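Local coordinates for protein pyruvate kinase (PDB 6QXL) that probably catalyses the last step of glycolysis, passing the phosphoryl group of phosphoenolpyruvate to ADP to yield pyruvate and ATP, at residues Asn161-Gly166 against Gly252-Gly256; Met288-Pro292 against Gly322-Ala328; Ser345-Arg351 against Arg395-Ser399. One frame throughout, in Å; residues are numbered along the deposited sequence.

In the fold
The three contacts come one after another along the chain and mark three places where parts of a pyruvate kinase meet. In contact 1, strand 159-162 of the mixed sheet inserted into the eight-stranded barrel meets helix 248-255, which follows the sixth barrel strand. Contact 2 stays within the barrel domain and joins the segments beyond its seventh and eighth strands, ending on helix 325-340. That helix leads into the connection used by contact 3, where 345-351 lies against a loop of the C-terminal alpha/beta domain. The centres are about 29 Å (1 and 2), about 33 Å (2 and 3) and about 35 Å (1 and 3) apart, and none touch, so each marks a separate junction of the fold.

Contact 1: Asn161-Gly166 against Gly252-Gly256; sequences NRRGGG and GVEIG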
loop_
_atom_site.group_PDB
_atom_site.type_symbol
_atom_site.label_atom_id
_atom_site.label_comp_id
_atom_site.label_asym_id
_atom_site.label_seq_id
_atom_site.Cartn_x
_atom_site.Cartn_y
_atom_site.Cartn_z
ATOM N N ASN A 161 -10.159 -26.377 -35.818
ATOM C CA ASN A 161 -9.829 -26.740 -34.446
ATOM C C ASN A 161 -11.091 -27.057 -33.688
ATOM O O ASN A 161 -12.165 -26.754 -34.122
ATOM C CB ASN A 161 -9.019 -25.654 -33.726
ATOM C CG ASN A 161 -8.182 -26.211 -32.541
ATOM O OD1 ASN A 161 -8.349 -27.335 -32.066
ATOM N ND2 ASN A 161 -7.231 -25.409 -32.096
ATOM N N ARG A 162 -10.955 -27.674 -32.532
ATOM C CA ARG A 162 -12.022 -27.970 -31.644
ATOM C C ARG A 162 -12.115 -26.943 -30.512
ATOM O O ARG A 162 -11.129 -26.645 -29.854
ATOM C CB ARG A 162 -11.834 -29.346 -31.086
ATOM C CG ARG A 162 -13.053 -29.855 -30.302
ATOM C CD ARG A 162 -13.106 -31.211 -29.873
ATOM N NE ARG A 162 -12.050 -31.516 -28.935
ATOM C CZ ARG A 162 -11.860 -32.670 -28.380
ATOM N NH1 ARG A 162 -12.759 -33.701 -28.518
ATOM N NH2 ARG A 162 -10.741 -32.868 -27.655
ATOM N N ARG A 163 -13.356 -26.489 -30.260
ATOM C CA ARG A 163 -13.623 -25.623 -29.151
ATOM C C ARG A 163 -13.250 -26.440 -27.872
ATOM O O ARG A 163 -13.743 -27.504 -27.636
ATOM C CB ARG A 163 -15.083 -25.233 -29.101
ATOM C CG ARG A 163 -15.493 -24.297 -27.972
ATOM C CD ARG A 163 -16.819 -23.687 -28.348
ATOM N NE ARG A 163 -16.599 -22.402 -29.008
ATOM C CZ ARG A 163 -17.421 -21.821 -29.918
ATOM N NH1 ARG A 163 -18.607 -22.330 -30.176
ATOM N NH2 ARG A 163 -17.078 -20.672 -30.448
ATOM N N GLY A 164 -12.381 -25.876 -27.060
ATOM C CA GLY A 164 -11.882 -26.490 -25.895
ATOM C C GLY A 164 -10.490 -27.075 -26.056
ATOM O O GLY A 164 -9.939 -27.505 -25.053
ATOM N N GLY A 165 -10.014 -27.241 -27.304
ATOM C CA GLY A 165 -8.756 -27.861 -27.567
ATOM C C GLY A 165 -8.758 -29.356 -27.344
ATOM O O GLY A 165 -9.744 -30.019 -27.640
ATOM N N GLY A 166 -7.629 -29.869 -26.874
ATOM C CA GLY A 166 -7.469 -31.267 -26.514
ATOM C C GLY A 166 -7.224 -32.248 -27.653
ATOM O O GLY A 166 -7.402 -33.428 -27.468
ATOM N N GLY A 252 -8.158 -18.079 -28.332
ATOM C CA GLY A 252 -9.573 -17.786 -28.116
ATOM C C GLY A 252 -10.469 -18.956 -28.510
ATOM O O GLY A 252 -11.449 -19.233 -27.853
ATOM N N VAL A 253 -10.121 -19.647 -29.585
ATOM C CA VAL A 253 -10.844 -20.839 -29.968
ATOM C C VAL A 253 -10.730 -21.901 -28.872
ATOM O O VAL A 253 -11.721 -22.535 -28.495
ATOM C CB VAL A 253 -10.341 -21.374 -31.312
ATOM C CG1 VAL A 253 -10.911 -22.756 -31.596
ATOM C CG2 VAL A 253 -10.705 -20.443 -32.443
ATOM N N GLU A 254 -9.522 -22.086 -28.342
ATOM C CA GLU A 254 -9.278 -23.167 -27.392
ATOM C C GLU A 254 -9.913 -22.905 -25.982
ATOM O O GLU A 254 -10.320 -23.836 -25.363
ATOM C CB GLU A 254 -7.776 -23.481 -27.326
ATOM C CG GLU A 254 -7.600 -24.589 -28.495
ATOM C CD GLU A 254 -6.477 -25.445 -28.344
ATOM O OE1 GLU A 254 -5.811 -25.839 -29.293
ATOM O OE2 GLU A 254 -6.100 -25.845 -27.211
ATOM N N ILE A 255 -9.868 -21.674 -25.521
ATOM C CA ILE A 255 -10.392 -21.376 -24.176
ATOM C C ILE A 255 -11.634 -20.500 -24.152
ATOM O O ILE A 255 -12.187 -20.288 -23.093
ATOM C CB ILE A 255 -9.317 -20.733 -23.264
ATOM C CG1 ILE A 255 -8.948 -19.329 -23.742
ATOM C CG2 ILE A 255 -8.093 -21.601 -23.223
ATOM C CD1 ILE A 255 -7.985 -18.591 -22.834
ATOM N N GLY A 256 -12.037 -19.983 -25.306
ATOM C CA GLY A 256 -13.194 -19.076 -25.408
ATOM C C GLY A 256 -12.822 -17.609 -25.322
ATOM O O GLY A 256 -12.022 -17.209 -24.488
HETATM O O HOH W 1 -6.826 -28.946 -29.898
HETATM O O HOH W 2 -14.268 -21.073 -27.918
#
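N161 and E254 meet where the mixed-sheet domain adjoins the barrel. ND2 of N161 donates to E254 OE1 at 3.2 Å, with 158° at the hydrogen. The oxygen lies close to the amide plane of N161 and accepts on its anti lone pair, while the amide and carboxylate planes stand 89° apart. On the turn side, G165 CA comes within 3.4 Å of E254 OE2. At the helix end G164 CA approaches E254 O at 3.1 Å in a CH...O contact. V253 adds an apolar touch, CG1 to N161 CB, while its carbonyl is tied to R163 NE through one water.

Next comes the shell that shapes the loop. Residues R162 to G165 form a type II turn, and R162 clamps it by giving both NE and NH2 to G165 O (3.0 Å each); its NH1 continues to D123 in a salt bridge. E254 is itself steadied by R224 and the backbone N of A225, which directly follow the magnesium ligand E223 in the chain. With donors on both oxygens, the buried carboxylate is held against rotation, and the arginine beside it would be expected to favour the charged form.

Contact 2: Met288-Pro292 against Gly322-Ala328; sequences MIHSP and GEYPVEA
H290 and E323 each turn CG anti to their own carbonyl carbon (chi1 -63° for the histidine); chi2 of H290 (-59°) swings ND1 to the glutamate's side, and the glutamate runs extended, which brings OE2 up to the imidazole edge. The setting is the barrel's rim, where the loop after the seventh strand packs against the start of helix 325-340 beyond the eighth. ND1 of H290 donates to E323 OE2 at 2.9 Å, nearly straight (175°) and in the ring plane; it meets the carboxylate on the anti side, somewhat out of plane. Next to this pair the backbones join directly, with E323 N bonded to I289 O at 2.9 Å.

Y324, the N-cap residue of the helix, lays one ring face on the S291-P292 peptide and the proline. P292 CB sits 3.9 Å from the centroid of the Y324 ring, a CH-pi contact, and the proline also packs on I150 of a second subunit. The chain of M288, bent at its last torsion, brings CE to 3.6 Å from A328 N in the first helical turn and SD to 4.1 Å from A328 CB. One water bridges the two backbones, donating to M288 O at 2.6 Å and accepting from Y324 N at 3.0 Å.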
loop_
_atom_site.group_PDB
_atom_site.type_symbol
_atom_site.label_atom_id
_atom_site.label_comp_id
_atom_site.label_asym_id
_atom_site.label_seq_id
_atom_site.Cartn_x
_atom_site.Cartn_y
_atom_site.Cartn_z
ATOM N N MET A 288 -8.781 -2.498 -40.604
ATOM C CA MET A 288 -7.860 -1.849 -41.543
ATOM C C MET A 288 -7.423 -2.722 -42.708
ATOM O O MET A 288 -6.737 -2.257 -43.598
ATOM C CB MET A 288 -6.636 -1.293 -40.807
ATOM C CG MET A 288 -7.003 -0.166 -39.832
ATOM S SD MET A 288 -5.622 0.860 -39.338
ATOM C CE MET A 288 -5.369 1.783 -40.840
ATOM N N ILE A 289 -7.810 -3.989 -42.715
ATOM C CA ILE A 289 -7.737 -4.756 -43.930
ATOM C C ILE A 289 -8.449 -4.047 -45.086
ATOM O O ILE A 289 -7.936 -4.029 -46.205
ATOM C CB ILE A 289 -8.311 -6.148 -43.723
ATOM C CG1 ILE A 289 -7.328 -6.954 -42.865
ATOM C CG2 ILE A 289 -8.526 -6.852 -45.058
ATOM C CD1 ILE A 289 -7.985 -8.126 -42.153
ATOM N N HIS A 290 -9.612 -3.471 -44.819
ATOM C CA HIS A 290 -10.421 -2.816 -45.858
ATOM C C HIS A 290 -10.656 -1.329 -45.610
ATOM O O HIS A 290 -11.375 -0.695 -46.358
ATOM C CB HIS A 290 -11.766 -3.549 -46.016
ATOM C CG HIS A 290 -11.618 -4.968 -46.479
ATOM N ND1 HIS A 290 -11.002 -5.303 -47.668
ATOM C CD2 HIS A 290 -11.984 -6.142 -45.905
ATOM C CE1 HIS A 290 -11.011 -6.621 -47.813
ATOM N NE2 HIS A 290 -11.602 -7.153 -46.758
ATOM N N SER A 291 -10.074 -0.757 -44.570
ATOM C CA SER A 291 -10.312 0.646 -44.267
ATOM C C SER A 291 -9.016 1.354 -43.893
ATOM O O SER A 291 -8.140 0.770 -43.268
ATOM C CB SER A 291 -11.316 0.779 -43.129
ATOM O OG SER A 291 -11.388 2.135 -42.727
ATOM N N PRO A 292 -8.883 2.627 -44.274
ATOM C CA PRO A 292 -7.648 3.326 -43.940
ATOM C C PRO A 292 -7.564 3.894 -42.521
ATOM O O PRO A 292 -6.574 4.535 -42.190
ATOM C CB PRO A 292 -7.620 4.456 -44.965
ATOM C CG PRO A 292 -9.070 4.794 -45.113
ATOM C CD PRO A 292 -9.770 3.466 -45.092
ATOM N N GLY A 322 -3.784 -6.958 -46.551
ATOM C CA GLY A 322 -4.856 -5.952 -46.608
ATOM C C GLY A 322 -4.559 -4.836 -47.585
ATOM O O GLY A 322 -3.513 -4.796 -48.224
ATOM N N GLU A 323 -5.502 -3.924 -47.696
ATOM C CA GLU A 323 -5.382 -2.819 -48.631
ATOM C C GLU A 323 -4.575 -1.653 -48.089
ATOM O O GLU A 323 -4.254 -0.769 -48.858
ATOM C CB GLU A 323 -6.763 -2.294 -49.034
ATOM C CG GLU A 323 -7.601 -3.214 -49.925
ATOM C CD GLU A 323 -9.037 -2.681 -50.058
ATOM O OE1 GLU A 323 -9.232 -1.511 -50.511
ATOM O OE2 GLU A 323 -9.981 -3.413 -49.666
ATOM N N TYR A 324 -4.289 -1.606 -46.787
ATOM C CA TYR A 324 -3.650 -0.424 -46.196
ATOM C C TYR A 324 -2.558 -0.805 -45.178
ATOM O O TYR A 324 -2.562 -0.349 -44.038
ATOM C CB TYR A 324 -4.705 0.446 -45.521
ATOM C CG TYR A 324 -5.793 0.947 -46.419
ATOM C CD1 TYR A 324 -6.907 0.156 -46.659
ATOM C CD2 TYR A 324 -5.703 2.200 -47.074
ATOM C CE1 TYR A 324 -7.910 0.594 -47.489
ATOM C CE2 TYR A 324 -6.764 2.657 -47.816
ATOM C CZ TYR A 324 -7.819 1.843 -48.060
ATOM O OH TYR A 324 -8.831 2.275 -48.878
ATOM N N PRO A 325 -1.588 -1.619 -45.603
ATOM C CA PRO A 325 -0.544 -2.038 -44.676
ATOM C C PRO A 325 0.264 -0.896 -44.052
ATOM O O PRO A 325 0.570 -0.924 -42.858
ATOM C CB PRO A 325 0.341 -2.948 -45.527
ATOM C CG PRO A 325 0.052 -2.564 -46.921
ATOM C CD PRO A 325 -1.388 -2.180 -46.946
ATOM N N VAL A 326 0.581 0.118 -44.831
ATOM C CA VAL A 326 1.389 1.213 -44.294
ATOM C C VAL A 326 0.577 2.045 -43.310
ATOM O O VAL A 326 1.057 2.388 -42.225
ATOM C CB VAL A 326 1.989 2.072 -45.416
ATOM C CG1 VAL A 326 2.760 3.269 -44.871
ATOM C CG2 VAL A 326 2.896 1.201 -46.274
ATOM N N GLU A 327 -0.667 2.312 -43.657
ATOM C CA GLU A 327 -1.528 3.116 -42.792
ATOM C C GLU A 327 -1.803 2.405 -41.461
ATOM O O GLU A 327 -1.905 3.055 -40.421
ATOM C CB GLU A 327 -2.827 3.470 -43.501
ATOM C CG GLU A 327 -2.632 4.318 -44.767
ATOM C CD GLU A 327 -2.349 3.563 -46.076
ATOM O OE1 GLU A 327 -2.017 2.345 -46.092
ATOM O OE2 GLU A 327 -2.484 4.200 -47.122
ATOM N N ALA A 328 -1.883 1.069 -41.495
ATOM C CA ALA A 328 -2.042 0.290 -40.276
ATOM C C ALA A 328 -0.860 0.480 -39.333
ATOM O O ALA A 328 -1.052 0.773 -38.151
ATOM C CB ALA A 328 -2.250 -1.177 -40.593
HETATM O O HOH W 3 -4.594 -3.457 -44.504
#

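Contact 3: Ser345-Arg351 against Arg395-Ser399; sequences SQKSSHR and RIRSS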
loop_
_atom_site.group_PDB
_atom_site.type_symbol
_atom_site.label_atom_id
_atom_site.label_comp_id
_atom_site.label_asym_id
_atom_site.label_seq_id
_atom_site.Cartn_x
_atom_site.Cartn_y
_atom_site.Cartn_z
ATOM N N SER A 345 2.469 4.125 -17.235
ATOM C CA SER A 345 3.542 3.641 -18.124
ATOM C C SER A 345 4.964 3.938 -17.629
ATOM O O SER A 345 5.899 3.300 -18.074
ATOM C CB SER A 345 3.348 4.157 -19.567
ATOM O OG SER A 345 2.371 3.350 -20.234
ATOM N N GLN A 346 5.108 4.858 -16.686
ATOM C CA GLN A 346 6.419 5.356 -16.244
ATOM C C GLN A 346 6.745 5.096 -14.764
ATOM O O GLN A 346 7.883 5.299 -14.378
ATOM C CB GLN A 346 6.497 6.862 -16.545
ATOM C CG GLN A 346 5.632 7.289 -17.739
ATOM C CD GLN A 346 5.637 8.781 -17.977
ATOM O OE1 GLN A 346 6.204 9.557 -17.189
ATOM N NE2 GLN A 346 4.893 9.207 -19.004
ATOM N N LYS A 347 5.792 4.632 -13.960
ATOM C CA LYS A 347 6.002 4.426 -12.520
ATOM C C LYS A 347 6.130 2.942 -12.196
ATOM O O LYS A 347 5.321 2.134 -12.670
ATOM C CB LYS A 347 4.858 5.048 -11.705
ATOM C CG LYS A 347 4.722 6.549 -11.873
ATOM C CD LYS A 347 3.478 7.058 -11.126
ATOM C CE LYS A 347 2.969 8.413 -11.613
ATOM N NZ LYS A 347 1.771 8.738 -10.809
ATOM N N SER A 348 7.138 2.590 -11.404
ATOM C CA SER A 348 7.445 1.198 -11.065
ATOM C C SER A 348 7.531 1.014 -9.537
ATOM O O SER A 348 7.903 1.932 -8.807
ATOM C CB SER A 348 8.766 0.758 -11.750
ATOM O OG SER A 348 9.133 -0.552 -11.385
ATOM N N SER A 349 7.162 -0.176 -9.079
ATOM C CA SER A 349 7.431 -0.604 -7.703
ATOM C C SER A 349 8.871 -1.160 -7.508
ATOM O O SER A 349 9.299 -1.400 -6.385
ATOM C CB SER A 349 6.416 -1.659 -7.274
ATOM O OG SER A 349 6.599 -2.877 -8.009
ATOM N N HIS A 350 9.594 -1.373 -8.614
ATOM C CA HIS A 350 11.005 -1.747 -8.601
ATOM C C HIS A 350 11.337 -3.061 -7.908
ATOM O O HIS A 350 12.419 -3.231 -7.342
ATOM C CB HIS A 350 11.919 -0.612 -8.119
ATOM C CG HIS A 350 11.881 0.599 -8.997
ATOM N ND1 HIS A 350 12.610 0.752 -10.167
ATOM C CD2 HIS A 350 11.113 1.698 -8.890
ATOM C CE1 HIS A 350 12.298 1.891 -10.712
ATOM N NE2 HIS A 350 11.410 2.519 -9.967
ATOM N N ARG A 351 10.374 -3.988 -7.966
ATOM C CA ARG A 351 10.513 -5.310 -7.373
ATOM C C ARG A 351 10.914 -5.282 -5.889
ATOM O O ARG A 351 11.648 -6.157 -5.424
ATOM C CB ARG A 351 11.479 -6.148 -8.226
ATOM C CG ARG A 351 10.998 -6.309 -9.667
ATOM C CD ARG A 351 11.946 -7.146 -10.500
ATOM N NE ARG A 351 11.341 -7.573 -11.773
ATOM C CZ ARG A 351 11.946 -8.326 -12.685
ATOM N NH1 ARG A 351 13.206 -8.743 -12.496
ATOM N NH2 ARG A 351 11.297 -8.688 -13.788
ATOM N N ARG A 395 12.395 -4.824 -18.456
ATOM C CA ARG A 395 11.310 -5.407 -17.669
ATOM C C ARG A 395 10.712 -4.445 -16.644
ATOM O O ARG A 395 9.669 -4.716 -16.108
ATOM C CB ARG A 395 11.758 -6.650 -16.910
ATOM C CG ARG A 395 12.404 -7.769 -17.702
ATOM C CD ARG A 395 11.628 -8.195 -18.911
ATOM N NE ARG A 395 11.829 -7.253 -20.011
ATOM C CZ ARG A 395 11.060 -7.179 -21.082
ATOM N NH1 ARG A 395 10.009 -7.989 -21.220
ATOM N NH2 ARG A 395 11.327 -6.261 -21.996
ATOM N N ILE A 396 11.368 -3.330 -16.373
ATOM C CA ILE A 396 10.929 -2.405 -15.341
ATOM C C ILE A 396 10.225 -1.236 -15.988
ATOM O O ILE A 396 10.728 -0.645 -16.936
ATOM C CB ILE A 396 12.149 -1.903 -14.534
ATOM C CG1 ILE A 396 12.892 -3.069 -13.897
ATOM C CG2 ILE A 396 11.740 -0.925 -13.472
ATOM C CD1 ILE A 396 12.027 -3.919 -13.012
ATOM N N ARG A 397 9.068 -0.878 -15.455
ATOM C CA ARG A 397 8.327 0.238 -16.014
ATOM C C ARG A 397 9.156 1.487 -15.901
ATOM O O ARG A 397 9.686 1.775 -14.834
ATOM C CB ARG A 397 7.005 0.455 -15.300
ATOM C CG ARG A 397 5.935 -0.587 -15.596
ATOM C CD ARG A 397 4.758 -0.419 -14.636
ATOM N NE ARG A 397 3.474 -0.441 -15.362
ATOM C CZ ARG A 397 2.778 -1.528 -15.605
ATOM N NH1 ARG A 397 3.176 -2.726 -15.173
ATOM N NH2 ARG A 397 1.676 -1.432 -16.306
ATOM N N SER A 398 9.269 2.222 -16.999
ATOM C CA SER A 398 9.979 3.482 -17.020
ATOM C C SER A 398 9.660 4.222 -18.300
ATOM O O SER A 398 9.126 3.650 -19.238
ATOM C CB SER A 398 11.496 3.222 -16.954
ATOM O OG SER A 398 12.238 4.429 -17.096
ATOM N N SER A 399 9.993 5.498 -18.352
ATOM C CA SER A 399 10.000 6.211 -19.630
ATOM C C SER A 399 11.404 6.667 -20.078
ATOM O O SER A 399 11.526 7.385 -21.061
ATOM C CB SER A 399 9.052 7.399 -19.539
ATOM O OG SER A 399 9.474 8.268 -18.534
HETATM O O HOH W 4 7.637 -2.515 -13.266
#
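The connection from the barrel domain to the C-terminal domain crosses the loop after helix 388-394 here, and its centrepiece is an ST turn at S348 packed on I396. With OG anti to the backbone N (chi1 177°), S348 accepts from H350 N at 2.9 Å, and the same OG lies 3.4 Å from I396 CG2. The isoleucine's two branches divide the work. CG2 also touches H350 ND1 at 3.8 Å, whereas CD1 lies over one face of the R351 guanidinium, 3.9 Å from NE, and NH2 of that arginine bonds to N275. Beside it, R397 extends its aliphatic part past the backbone of the connection, CD standing 3.3 Å from K347 O, and its NE goes on to T344 O. At the far end Q346 CG lies 3.9 Å from S399 CB.

The hydroxyl of Y309 hydrogen-bonds with both S345 O and S398 N, R395 is salt-bridged to D311, and H350 O meets Y369 of a third subunit. No direct hydrogen bond joins the two segments; a water linking S348 OG to R397 N (3.1 Å to each) and the Y309 hydroxyl do so instead. The junction therefore rests on van der Waals fit and on shared, mediated polar partners.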